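Local coordinates for protein F9 (Vaccinia virus, PDB 6CJ6), which forms part of the poxvirus entry-fusion complex, which brings the virion core into the host cytoplasm by mixing viral and cellular lipids and then opening a pore, at residues I15-Q20 with F70-S75; M135-V140 with S157-Y162; K105-Y110 with A147-Q152. All coordinates share one frame; numbering follows the deposited sequence.

How the contacts relate
The three contacts illustrate how the means of joining segments changes with place in one small fold. Contact 2 is buried: a strand meets the segment 157-162 through a methionine, a leucine and one amide, with no hydrogen bond between them. Contacts 1 and 3 are partly buried and each joins two helices, contact 1 by a serine-carboxylate hydrogen bond and contact 3 by a covalent disulfide. Contacts 2 and 3 share helix 145-158, lie on opposite sides of the chain's centre, and meet where Leu151 packs on the backbone of Val140. Contact 1 reaches contact 2 through Ile15, Asp16 and Leu19, which pack on strand 133-141.

Contact 1: I15-Q20 with F70-S75; sequences IDSYLQ and FIEVIS. With PDO (1,3-propandiol), chain X.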
# COMPACT_ATOMS: atom_id res chain seq x y z
N ILE A 15 5.12 -3.33 -2.68
CA ILE A 15 4.78 -4.11 -1.50
C ILE A 15 5.91 -5.08 -1.14
O ILE A 15 6.19 -5.30 0.04
CB ILE A 15 3.41 -4.80 -1.65
CG1 ILE A 15 2.93 -5.31 -0.29
CG2 ILE A 15 3.47 -5.94 -2.66
CD1 ILE A 15 2.78 -4.22 0.75
N ASP A 16 6.58 -5.64 -2.15
CA ASP A 16 7.71 -6.51 -1.87
C ASP A 16 8.81 -5.76 -1.14
O ASP A 16 9.42 -6.29 -0.20
CB ASP A 16 8.24 -7.12 -3.17
CG ASP A 16 7.28 -8.13 -3.77
OD1 ASP A 16 6.32 -8.51 -3.08
OD2 ASP A 16 7.50 -8.54 -4.93
N SER A 17 9.08 -4.52 -1.55
CA SER A 17 10.01 -3.66 -0.83
C SER A 17 9.49 -3.35 0.57
O SER A 17 10.24 -3.41 1.55
CB SER A 17 10.23 -2.37 -1.60
OG SER A 17 10.87 -1.39 -0.80
N TYR A 18 8.21 -3.01 0.67
CA TYR A 18 7.65 -2.60 1.96
C TYR A 18 7.60 -3.76 2.94
O TYR A 18 7.82 -3.57 4.14
CB TYR A 18 6.26 -2.00 1.74
CG TYR A 18 5.59 -1.48 2.99
CD1 TYR A 18 6.27 -0.65 3.87
CD2 TYR A 18 4.28 -1.82 3.28
CE1 TYR A 18 5.66 -0.17 5.01
CE2 TYR A 18 3.66 -1.34 4.43
CZ TYR A 18 4.36 -0.52 5.28
OH TYR A 18 3.74 -0.06 6.42
N LEU A 19 7.32 -4.98 2.45
CA LEU A 19 7.25 -6.13 3.34
C LEU A 19 8.61 -6.46 3.95
O LEU A 19 8.68 -6.83 5.13
CB LEU A 19 6.66 -7.34 2.61
CG LEU A 19 5.17 -7.24 2.28
CD1 LEU A 19 4.72 -8.43 1.43
CD2 LEU A 19 4.33 -7.13 3.54
N GLN A 20 9.68 -6.34 3.17
CA GLN A 20 11.02 -6.55 3.71
C GLN A 20 11.29 -5.63 4.90
O GLN A 20 11.79 -6.06 5.94
CB GLN A 20 12.07 -6.30 2.63
CG GLN A 20 12.32 -7.46 1.68
CD GLN A 20 13.55 -7.22 0.82
OE1 GLN A 20 14.36 -6.35 1.10
NE2 GLN A 20 13.68 -8.00 -0.26
N PHE A 70 7.98 3.75 -1.73
CA PHE A 70 7.36 4.47 -2.83
C PHE A 70 8.41 5.19 -3.67
O PHE A 70 8.43 5.09 -4.90
CB PHE A 70 6.33 5.46 -2.30
CG PHE A 70 5.70 6.32 -3.37
CD1 PHE A 70 4.68 5.82 -4.17
CD2 PHE A 70 6.13 7.62 -3.58
CE1 PHE A 70 4.10 6.60 -5.15
CE2 PHE A 70 5.55 8.41 -4.56
CZ PHE A 70 4.54 7.90 -5.35
N ILE A 71 9.30 5.95 -3.01
CA ILE A 71 10.37 6.63 -3.73
C ILE A 71 11.27 5.63 -4.43
O ILE A 71 11.63 5.80 -5.60
CB ILE A 71 11.16 7.54 -2.76
CG1 ILE A 71 10.28 8.70 -2.29
CG2 ILE A 71 12.44 8.03 -3.42
CD1 ILE A 71 10.78 9.36 -1.03
N GLU A 72 11.63 4.55 -3.73
CA GLU A 72 12.50 3.54 -4.32
C GLU A 72 11.88 2.93 -5.58
O GLU A 72 12.58 2.71 -6.58
CB GLU A 72 12.77 2.44 -3.30
CG GLU A 72 13.50 1.25 -3.88
CD GLU A 72 13.28 -0.01 -3.07
OE1 GLU A 72 12.95 0.10 -1.87
OE2 GLU A 72 13.44 -1.11 -3.65
N VAL A 73 10.58 2.66 -5.55
CA VAL A 73 9.94 1.98 -6.67
C VAL A 73 9.59 2.96 -7.79
O VAL A 73 9.72 2.63 -8.98
CB VAL A 73 8.71 1.19 -6.18
CG1 VAL A 73 7.72 0.96 -7.31
CG2 VAL A 73 9.16 -0.13 -5.58
N ILE A 74 9.16 4.17 -7.44
CA ILE A 74 8.71 5.12 -8.46
C ILE A 74 9.86 5.60 -9.34
O ILE A 74 9.61 6.05 -10.47
CB ILE A 74 7.93 6.29 -7.82
CG1 ILE A 74 6.82 6.76 -8.76
CG2 ILE A 74 8.87 7.43 -7.46
CD1 ILE A 74 5.72 5.74 -8.94
N SER A 75 11.10 5.51 -8.87
CA SER A 75 12.24 5.99 -9.65
C SER A 75 12.41 5.26 -10.97
O SER A 75 13.08 5.77 -11.87
CB SER A 75 13.52 5.91 -8.83
OG SER A 75 13.46 6.77 -7.70
C1 PDO X . 13.59 -3.96 -2.44
O1 PDO X . 12.30 -4.48 -2.78
C2 PDO X . 13.44 -2.89 -1.36
C3 PDO X . 13.53 -3.50 0.03
O3 PDO X . 13.23 -2.50 1.01
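A single hydrogen bond joins Ser17 to Glu72: the hydroxyl OG of Ser17 donates to OE1 of Glu72 over 2.8 Å. It approaches from above the carboxylate plane, 38° out of it. With OG anti to the backbone nitrogen (chi1 166°), the hydroxyl of Ser17 is turned toward helix 59-74, and the extended chain of Glu72 brings the carboxylate across to it, spanning a gap in which the closest alpha carbons, CA of Ser17 and CA of Val73, stand 8.1 Å apart. The same hydroxyl is also hydrogen-bonded to Ser69, one turn before Val73, while Lys21 forms a long, weak ion pair with OE1 of Glu72.

The link belongs to the helical layer of the fold, where helix 10-24 lies between helix 59-74 and strand 133-141. The tie is polar and local, and only 94 Å² is buried between the two segments. On the other side of helix 10-24, Ile15 and Leu19 pack on the strand.

Bonds to a bound 1,3-propanediol form a second group. The molecule sits beside the pair, its O3 hydrogen-bonded to both O and OG of Ser17, each at 3.2 Å. Its carbons C2 and C1 lie against the carboxylate of Glu72.

Contact 2: M135-V140 with S157-Y162; sequences MLLQIV and SLNKIY. With PDO (1,3-propandiol), chain Z; EOH (ethanol), chain B; MOH (methanol), chain C.
Asn159 meets Met135 and Leu137 where the turn at the C-terminal part of helix 145-158 faces strand 133-141, the middle strand of a small sheet in this fold of helices packed against beta sheets. Asn159 lies within a type I turn running from Leu158 to Ile161, and it contributes more than half of the surface buried here. Its side chain points at the strand, while those of Met135 and Leu137 come from the opposite direction to receive it.

Met135 brings its sulfur to the amide. The chain runs straight from the backbone, with CG anti to the backbone nitrogen (chi1 175°), and bends only at its end (chi3 -67°), which sets SD beside the amide group: SD of Met135 is 3.1 Å from OD1 of Asn159 and 3.3 Å from its ND2. The terminal CE of Met135 turns past the amide and stops 4.0 Å from the backbone O of Asn159. Phe7 and Thr9 also touch this methionine.

In Leu137 a chi1 of -146° turns the isobutyl end so that both methyls face the amide. Ile124 and Cys127 of strand 119-127 and Tyr11 of helix 10-24 also touch it, while backbone bonds to Ala48 and Arg50 hold its strand in the sheet. Buried by SD of Met135 and CD1 of Leu137, OD1 of Asn159 has no hydrogen-bond partner in the model. The two methyls divide the amide between them: CD1 of Leu137 lies 3.2 Å from OD1 of Asn159, and CD2 lies 3.7 Å from ND2.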
# COMPACT_ATOMS: atom_id res chain seq x y z
N MET A 135 -3.95 -10.90 -11.08
CA MET A 135 -3.30 -9.76 -10.45
C MET A 135 -3.12 -10.07 -8.97
O MET A 135 -4.09 -10.08 -8.21
CB MET A 135 -4.10 -8.47 -10.64
CG MET A 135 -3.51 -7.29 -9.89
SD MET A 135 -4.34 -5.72 -10.20
CE MET A 135 -3.95 -5.46 -11.93
N LEU A 136 -1.88 -10.32 -8.56
CA LEU A 136 -1.58 -10.50 -7.15
C LEU A 136 -1.57 -9.15 -6.46
O LEU A 136 -0.91 -8.21 -6.91
CB LEU A 136 -0.22 -11.18 -6.99
CG LEU A 136 0.24 -11.34 -5.54
CD1 LEU A 136 -0.61 -12.38 -4.82
CD2 LEU A 136 1.72 -11.70 -5.48
N LEU A 137 -2.30 -9.05 -5.35
CA LEU A 137 -2.46 -7.79 -4.62
C LEU A 137 -2.29 -8.09 -3.13
O LEU A 137 -3.26 -8.39 -2.43
CB LEU A 137 -3.82 -7.17 -4.92
CG LEU A 137 -3.88 -5.65 -4.97
CD1 LEU A 137 -2.83 -5.13 -5.92
CD2 LEU A 137 -5.26 -5.19 -5.40
N GLN A 138 -1.05 -8.00 -2.65
CA GLN A 138 -0.75 -8.25 -1.25
C GLN A 138 -1.15 -7.03 -0.41
O GLN A 138 -0.60 -5.94 -0.59
CB GLN A 138 0.73 -8.54 -1.08
CG GLN A 138 1.16 -9.86 -1.68
CD GLN A 138 2.59 -9.85 -2.15
OE1 GLN A 138 2.90 -9.38 -3.25
NE2 GLN A 138 3.49 -10.36 -1.32
N ILE A 139 -2.11 -7.22 0.49
CA ILE A 139 -2.59 -6.17 1.37
C ILE A 139 -2.18 -6.53 2.79
O ILE A 139 -2.55 -7.59 3.31
CB ILE A 139 -4.12 -5.99 1.26
CG1 ILE A 139 -4.47 -5.07 0.08
CG2 ILE A 139 -4.69 -5.41 2.54
CD1 ILE A 139 -4.32 -5.71 -1.27
N VAL A 140 -1.40 -5.65 3.43
CA VAL A 140 -0.88 -5.90 4.77
C VAL A 140 -1.52 -4.92 5.74
O VAL A 140 -1.51 -3.70 5.51
CB VAL A 140 0.66 -5.82 4.80
CG1 VAL A 140 1.16 -4.54 4.18
CG2 VAL A 140 1.17 -5.96 6.23
N SER A 157 -3.40 3.56 -6.83
CA SER A 157 -2.61 4.29 -7.82
C SER A 157 -1.58 3.40 -8.51
O SER A 157 -1.58 3.29 -9.74
CB SER A 157 -1.94 5.51 -7.18
OG SER A 157 -1.24 6.27 -8.16
N LEU A 158 -0.70 2.75 -7.74
CA LEU A 158 0.32 1.90 -8.33
C LEU A 158 -0.27 0.66 -9.01
O LEU A 158 0.40 0.05 -9.85
CB LEU A 158 1.34 1.46 -7.28
CG LEU A 158 2.21 2.52 -6.60
CD1 LEU A 158 3.24 1.85 -5.72
CD2 LEU A 158 2.90 3.40 -7.61
N ASN A 159 -1.50 0.28 -8.65
CA ASN A 159 -2.12 -0.90 -9.25
C ASN A 159 -2.48 -0.69 -10.71
O ASN A 159 -2.65 -1.68 -11.44
CB ASN A 159 -3.40 -1.24 -8.49
CG ASN A 159 -3.70 -2.71 -8.51
OD1 ASN A 159 -2.79 -3.53 -8.67
ND2 ASN A 159 -4.97 -3.06 -8.36
N LYS A 160 -2.62 0.55 -11.14
CA LYS A 160 -3.01 0.87 -12.51
C LYS A 160 -1.83 0.92 -13.47
O LYS A 160 -2.04 1.08 -14.67
CB LYS A 160 -3.75 2.21 -12.54
CG LYS A 160 -5.01 2.26 -11.69
CD LYS A 160 -5.52 3.69 -11.58
CE LYS A 160 -6.84 3.77 -10.84
NZ LYS A 160 -7.26 5.18 -10.60
N ILE A 161 -0.60 0.76 -12.98
CA ILE A 161 0.60 0.94 -13.79
C ILE A 161 1.21 -0.43 -14.05
O ILE A 161 1.67 -1.10 -13.12
CB ILE A 161 1.61 1.88 -13.12
CG1 ILE A 161 0.93 3.20 -12.77
CG2 ILE A 161 2.80 2.12 -14.03
CD1 ILE A 161 1.84 4.18 -12.06
N TYR A 162 1.25 -0.83 -15.32
CA TYR A 162 1.59 -2.19 -15.71
C TYR A 162 3.09 -2.34 -15.93
O TYR A 162 3.73 -1.46 -16.52
CB TYR A 162 0.82 -2.55 -16.99
CG TYR A 162 1.21 -3.86 -17.64
CD1 TYR A 162 1.31 -5.03 -16.90
CD2 TYR A 162 1.44 -3.93 -19.01
CE1 TYR A 162 1.66 -6.23 -17.49
CE2 TYR A 162 1.79 -5.12 -19.61
CZ TYR A 162 1.90 -6.27 -18.85
OH TYR A 162 2.24 -7.46 -19.46
C1 PDO Z . -4.27 8.54 -9.17
O1 PDO Z . -2.84 8.58 -9.02
C2 PDO Z . -4.93 9.16 -7.94
C3 PDO Z . -6.23 9.86 -8.32
O3 PDO Z . -6.46 10.95 -7.43
C1 EOH B . -8.30 7.25 -7.53
C2 EOH B . -9.40 7.27 -6.60
O EOH B . -7.40 6.18 -7.29
C MOH C . 0.59 -0.17 6.24
O MOH C . -0.78 -0.52 6.16

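Contact 3: K105-Y110 with A147-Q152; sequences KNCNAY and ANCGLQ. Unlike the reference sequence in segment 147-152: Ala147 (reference Arg). With PDO (1,3-propandiol), chain Y; MOH (methanol), chain C; MOH (methanol), chain D.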
# COMPACT_ATOMS: atom_id res chain seq x y z
N LYS A 105 -0.82 13.14 6.44
CA LYS A 105 -1.72 14.09 7.09
C LYS A 105 -3.15 13.90 6.61
O LYS A 105 -4.09 13.98 7.40
CB LYS A 105 -1.23 15.52 6.86
CG LYS A 105 0.09 15.82 7.56
CD LYS A 105 0.64 17.17 7.16
CE LYS A 105 1.95 17.47 7.89
NZ LYS A 105 2.61 18.70 7.36
N ASN A 106 -3.34 13.66 5.31
CA ASN A 106 -4.68 13.39 4.80
C ASN A 106 -5.26 12.14 5.44
O ASN A 106 -6.43 12.12 5.83
CB ASN A 106 -4.64 13.25 3.28
CG ASN A 106 -6.00 13.44 2.64
OD1 ASN A 106 -6.50 14.56 2.54
ND2 ASN A 106 -6.60 12.35 2.19
N CYS A 107 -4.45 11.09 5.58
CA CYS A 107 -4.91 9.87 6.24
C CYS A 107 -5.17 10.09 7.72
O CYS A 107 -6.20 9.66 8.25
CB CYS A 107 -3.90 8.74 6.02
SG CYS A 107 -3.95 8.00 4.39
N ASN A 108 -4.23 10.76 8.42
CA ASN A 108 -4.44 11.05 9.83
C ASN A 108 -5.72 11.84 10.04
O ASN A 108 -6.45 11.61 11.02
CB ASN A 108 -3.25 11.83 10.40
CG ASN A 108 -2.01 10.98 10.60
OD1 ASN A 108 -2.06 9.75 10.56
ND2 ASN A 108 -0.88 11.64 10.86
N ALA A 109 -6.03 12.77 9.13
CA ALA A 109 -7.25 13.57 9.27
C ALA A 109 -8.49 12.74 8.99
O ALA A 109 -9.54 12.94 9.62
CB ALA A 109 -7.19 14.77 8.33
N TYR A 110 -8.41 11.81 8.04
CA TYR A 110 -9.53 10.92 7.77
C TYR A 110 -9.85 10.07 8.99
O TYR A 110 -11.01 9.75 9.26
CB TYR A 110 -9.24 10.06 6.54
CG TYR A 110 -9.66 8.61 6.66
CD1 TYR A 110 -10.95 8.22 6.33
CD2 TYR A 110 -8.76 7.64 7.08
CE1 TYR A 110 -11.34 6.89 6.43
CE2 TYR A 110 -9.14 6.31 7.19
CZ TYR A 110 -10.43 5.94 6.86
OH TYR A 110 -10.80 4.63 6.96
N ALA A 147 -2.42 4.30 8.77
CA ALA A 147 -1.44 3.62 7.92
C ALA A 147 -2.13 2.77 6.86
O ALA A 147 -1.69 2.74 5.71
CB ALA A 147 -0.48 2.78 8.76
N ASN A 148 -3.21 2.07 7.23
CA ASN A 148 -3.98 1.33 6.24
C ASN A 148 -4.54 2.26 5.17
O ASN A 148 -4.64 1.88 4.00
CB ASN A 148 -5.12 0.56 6.91
CG ASN A 148 -4.63 -0.64 7.70
OD1 ASN A 148 -3.50 -1.11 7.53
ND2 ASN A 148 -5.50 -1.17 8.56
N CYS A 149 -4.92 3.48 5.57
CA CYS A 149 -5.35 4.47 4.59
C CYS A 149 -4.22 4.81 3.62
O CYS A 149 -4.45 5.01 2.42
CB CYS A 149 -5.81 5.74 5.30
SG CYS A 149 -5.84 7.22 4.26
N GLY A 150 -2.99 4.88 4.13
CA GLY A 150 -1.86 5.16 3.25
C GLY A 150 -1.62 4.06 2.24
O GLY A 150 -1.40 4.32 1.06
N LEU A 151 -1.68 2.80 2.69
CA LEU A 151 -1.53 1.69 1.77
C LEU A 151 -2.64 1.68 0.73
O LEU A 151 -2.40 1.40 -0.45
CB LEU A 151 -1.50 0.37 2.55
CG LEU A 151 -1.11 -0.89 1.78
CD1 LEU A 151 0.26 -0.74 1.16
CD2 LEU A 151 -1.16 -2.10 2.69
N GLN A 152 -3.87 1.99 1.15
CA GLN A 152 -5.00 2.00 0.22
C GLN A 152 -4.78 3.02 -0.89
O GLN A 152 -4.94 2.70 -2.08
CB GLN A 152 -6.30 2.30 0.97
CG GLN A 152 -7.38 2.88 0.07
CD GLN A 152 -8.74 2.92 0.72
OE1 GLN A 152 -9.17 1.97 1.37
NE2 GLN A 152 -9.44 4.04 0.55
C1 PDO Y . -4.97 13.70 12.47
O1 PDO Y . -4.61 13.88 13.84
C2 PDO Y . -4.82 15.02 11.72
C3 PDO Y . -4.28 14.80 10.32
O3 PDO Y . -3.75 16.03 9.81
C MOH C . 0.59 -0.17 6.24
O MOH C . -0.78 -0.52 6.16
C MOH D . -12.21 3.17 2.17
O MOH D . -11.53 2.54 3.23
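The disulfide between Cys107 and Cys149 staples helix 102-113 to helix 145-158; it is one of three disulfides of this protein, all made by the viral protein OPG088, and the one that ties helix to helix. The SG atoms of Cys107 and Cys149 are 2.0 Å apart, and the bridge has a left-handed twist (chi3 -74°). The two halves reach it differently: SG of Cys107 lies beside its backbone nitrogen, with chi1 -77°, whereas SG of Cys149 is anti to its own. The bond draws the CA atoms of Cys107 and Cys149 to 5.7 Å, well inside the 8.6 Å that separates the two short helix axes, which run at 128° to each other.

Packing around the bridge is close. SG of Cys107 lies 3.3 Å from the backbone N of Gly150. One turn on from Cys107, the ring of Tyr110 leans obliquely against the Cys149 half: its CE2 is 3.9 Å from CB of Cys149, and SG of Cys149 stands 4.9 Å from the ring centroid, a sulfur-aromatic contact. The same tyrosine lines a pocket with Asn114, Gln120 and Lys121, occupied here by 2-(2-methoxyethoxy)ethanol, probably from the crystallisation liquor. Nearby, ND2 of Asn148 is hydrogen-bonded to Gln120, which joins helix 145-158 to strand 119-127 as well.

The arrangement is a disulfide crosslink between two helices of the helical layer, in a fold of helices packed on beta sheets consistent with the L1/F9 family.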